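Local coordinates for caspase Nc (Drosophila melanogaster, PDB 2FP3), which acts as the initiator caspase Dronc, a cysteine endopeptidase that starts the caspase cascade leading to apoptosis in the fly, at residues 66-71 with 84-89. The protein carries 2 engineered substitutions. Residues are numbered along the deposited sequence; the frame is centred on the assembly and turned at random.
Sequences MVNIMD and KDSKSL
Met66 and Asn68 reach from the end of strand 62-68 to Ser86 and Leu89 on helix 82-95; strand and helix belong to the first beta-alpha-beta unit of the caspase fold, completed by parallel strand 98-103. The short axes of strand and helix run nearly antiparallel (168°) about 9.5 Å apart, as expected where a helix packs back along the strand it follows. Val67 turns the other way, so alternate strand residues face the helix.

Met66 is worth following outward. Its CB leaves the strand toward the helix, and chi1 of -155° sets CG roughly opposite the backbone N; CG then lies 4.0 Å from Leu89 CD1. The next atom, SD, packs over the helix backbone, 3.7 Å from Ser86 CA, with Leu89 CD1 beside it. Bends at chi2 and chi3 carry CE to the helix surface, where it touches Leu89 CB and the carbonyl O of Ser86, each at 3.3 Å. The thioether lies against both the Ser86 backbone and the Leu89 side chain, and Ile90 adds another apolar neighbour. Leu89 also touches Val133 and Met135 of the adjacent strand 130-139 and Cys260 of helix 251-266, so this packing continues into the layer between the sheet and that helix.

Two residues along, the buried amide of Asn68 makes the polar half of the contact. OD1 accepts from Arg79 NH1, while ND2 donates to Ala82 O; bonds at both ends of the amide fix its flip and tie the strand end to the chain before the helix and to the helix start. The Asn68 side chain is about 9 Å from that of His137, the probable catalytic histidine. ND2 also donates to Ser86 OG at 2.6 Å, with an N-H...O angle of 169° and the hydroxyl oxygen almost in the amide plane.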
loop_
_atom_site.group_PDB
_atom_site.type_symbol
_atom_site.label_atom_id
_atom_site.label_comp_id
_atom_site.label_asym_id
_atom_site.label_seq_id
_atom_site.Cartn_x
_atom_site.Cartn_y
_atom_site.Cartn_z
ATOM N N MET A 66 7.408 2.322 2.103
ATOM C CA MET A 66 7.213 2.756 0.729
ATOM C C MET A 66 8.464 2.535 -0.101
ATOM O O MET A 66 9.516 3.087 0.199
ATOM C CB MET A 66 6.844 4.232 0.673
ATOM C CG MET A 66 6.078 4.590 -0.581
ATOM S SD MET A 66 6.460 6.211 -1.220
ATOM C CE MET A 66 5.807 7.248 0.044
ATOM N N VAL A 67 8.348 1.723 -1.143
ATOM C CA VAL A 67 9.480 1.445 -2.015
ATOM C C VAL A 67 9.127 1.822 -3.461
ATOM O O VAL A 67 8.338 1.146 -4.116
ATOM C CB VAL A 67 9.868 -0.041 -1.934
ATOM C CG1 VAL A 67 10.944 -0.360 -2.958
ATOM C CG2 VAL A 67 10.344 -0.373 -0.527
ATOM N N ASN A 68 9.707 2.916 -3.941
ATOM C CA ASN A 68 9.454 3.398 -5.295
ATOM C C ASN A 68 10.698 3.195 -6.171
ATOM O O ASN A 68 11.629 4.003 -6.136
ATOM C CB ASN A 68 9.091 4.888 -5.252
ATOM C CG ASN A 68 8.287 5.334 -6.463
ATOM O OD1 ASN A 68 8.182 4.614 -7.457
ATOM N ND2 ASN A 68 7.719 6.535 -6.386
ATOM N N ILE A 69 10.712 2.110 -6.940
ATOM C CA ILE A 69 11.832 1.796 -7.831
ATOM C C ILE A 69 11.602 2.510 -9.163
ATOM O O ILE A 69 10.559 2.329 -9.796
ATOM C CB ILE A 69 11.916 0.277 -8.094
ATOM C CG1 ILE A 69 12.007 -0.474 -6.765
ATOM C CG2 ILE A 69 13.113 -0.041 -8.972
ATOM C CD1 ILE A 69 12.029 -1.977 -6.915
ATOM N N MET A 70 12.563 3.312 -9.606
ATOM C CA MET A 70 12.364 4.031 -10.855
ATOM C C MET A 70 13.515 4.010 -11.846
ATOM O O MET A 70 13.504 4.755 -12.820
ATOM C CB MET A 70 11.965 5.472 -10.553
ATOM C CG MET A 70 12.893 6.182 -9.595
ATOM S SD MET A 70 12.186 7.750 -9.086
ATOM C CE MET A 70 12.530 8.749 -10.541
ATOM N N ASP A 71 14.499 3.152 -11.610
ATOM C CA ASP A 71 15.638 3.048 -12.516
ATOM C C ASP A 71 15.936 1.592 -12.827
ATOM O O ASP A 71 16.015 0.753 -11.928
ATOM C CB ASP A 71 16.872 3.724 -11.913
ATOM C CG ASP A 71 16.819 5.241 -12.021
ATOM O OD1 ASP A 71 17.687 5.906 -11.419
ATOM O OD2 ASP A 71 15.923 5.772 -12.711
ATOM N N LYS A 84 6.401 11.769 -8.047
ATOM C CA LYS A 84 5.159 12.471 -7.756
ATOM C C LYS A 84 4.300 11.597 -6.845
ATOM O O LYS A 84 3.548 12.100 -6.006
ATOM C CB LYS A 84 4.403 12.773 -9.056
ATOM C CG LYS A 84 3.483 13.992 -8.995
ATOM C CD LYS A 84 2.338 13.830 -8.000
ATOM C CE LYS A 84 1.409 15.037 -8.040
ATOM N NZ LYS A 84 0.247 14.906 -7.123
ATOM N N ASP A 85 4.416 10.282 -7.013
ATOM C CA ASP A 85 3.654 9.350 -6.196
ATOM C C ASP A 85 4.225 9.301 -4.773
ATOM O O ASP A 85 3.487 9.324 -3.784
ATOM C CB ASP A 85 3.667 7.951 -6.828
ATOM C CG ASP A 85 3.026 7.924 -8.213
ATOM O OD1 ASP A 85 2.003 8.608 -8.410
ATOM O OD2 ASP A 85 3.537 7.206 -9.100
ATOM N N SER A 86 5.545 9.239 -4.675
ATOM C CA SER A 86 6.202 9.201 -3.383
ATOM C C SER A 86 5.746 10.370 -2.521
ATOM O O SER A 86 5.492 10.202 -1.327
ATOM C CB SER A 86 7.713 9.266 -3.568
ATOM O OG SER A 86 8.158 8.205 -4.384
ATOM N N LYS A 87 5.641 11.548 -3.134
ATOM C CA LYS A 87 5.222 12.750 -2.421
ATOM C C LYS A 87 3.791 12.611 -1.923
ATOM O O LYS A 87 3.492 12.903 -0.762
ATOM C CB LYS A 87 5.319 13.979 -3.331
ATOM C CG LYS A 87 6.682 14.187 -3.987
ATOM C CD LYS A 87 6.645 15.352 -4.981
ATOM C CE LYS A 87 7.912 15.435 -5.832
ATOM N NZ LYS A 87 9.130 15.746 -5.036
ATOM N N SER A 88 2.901 12.171 -2.804
ATOM C CA SER A 88 1.502 11.991 -2.441
ATOM C C SER A 88 1.354 10.994 -1.287
ATOM O O SER A 88 0.683 11.273 -0.293
ATOM C CB SER A 88 0.706 11.493 -3.650
ATOM O OG SER A 88 0.708 12.442 -4.706
ATOM N N LEU A 89 1.984 9.830 -1.416
ATOM C CA LEU A 89 1.882 8.827 -0.369
ATOM C C LEU A 89 2.451 9.339 0.947
ATOM O O LEU A 89 1.808 9.214 1.995
ATOM C CB LEU A 89 2.590 7.537 -0.791
ATOM C CG LEU A 89 1.864 6.746 -1.888
ATOM C CD1 LEU A 89 2.786 5.692 -2.470
ATOM C CD2 LEU A 89 0.601 6.120 -1.320
#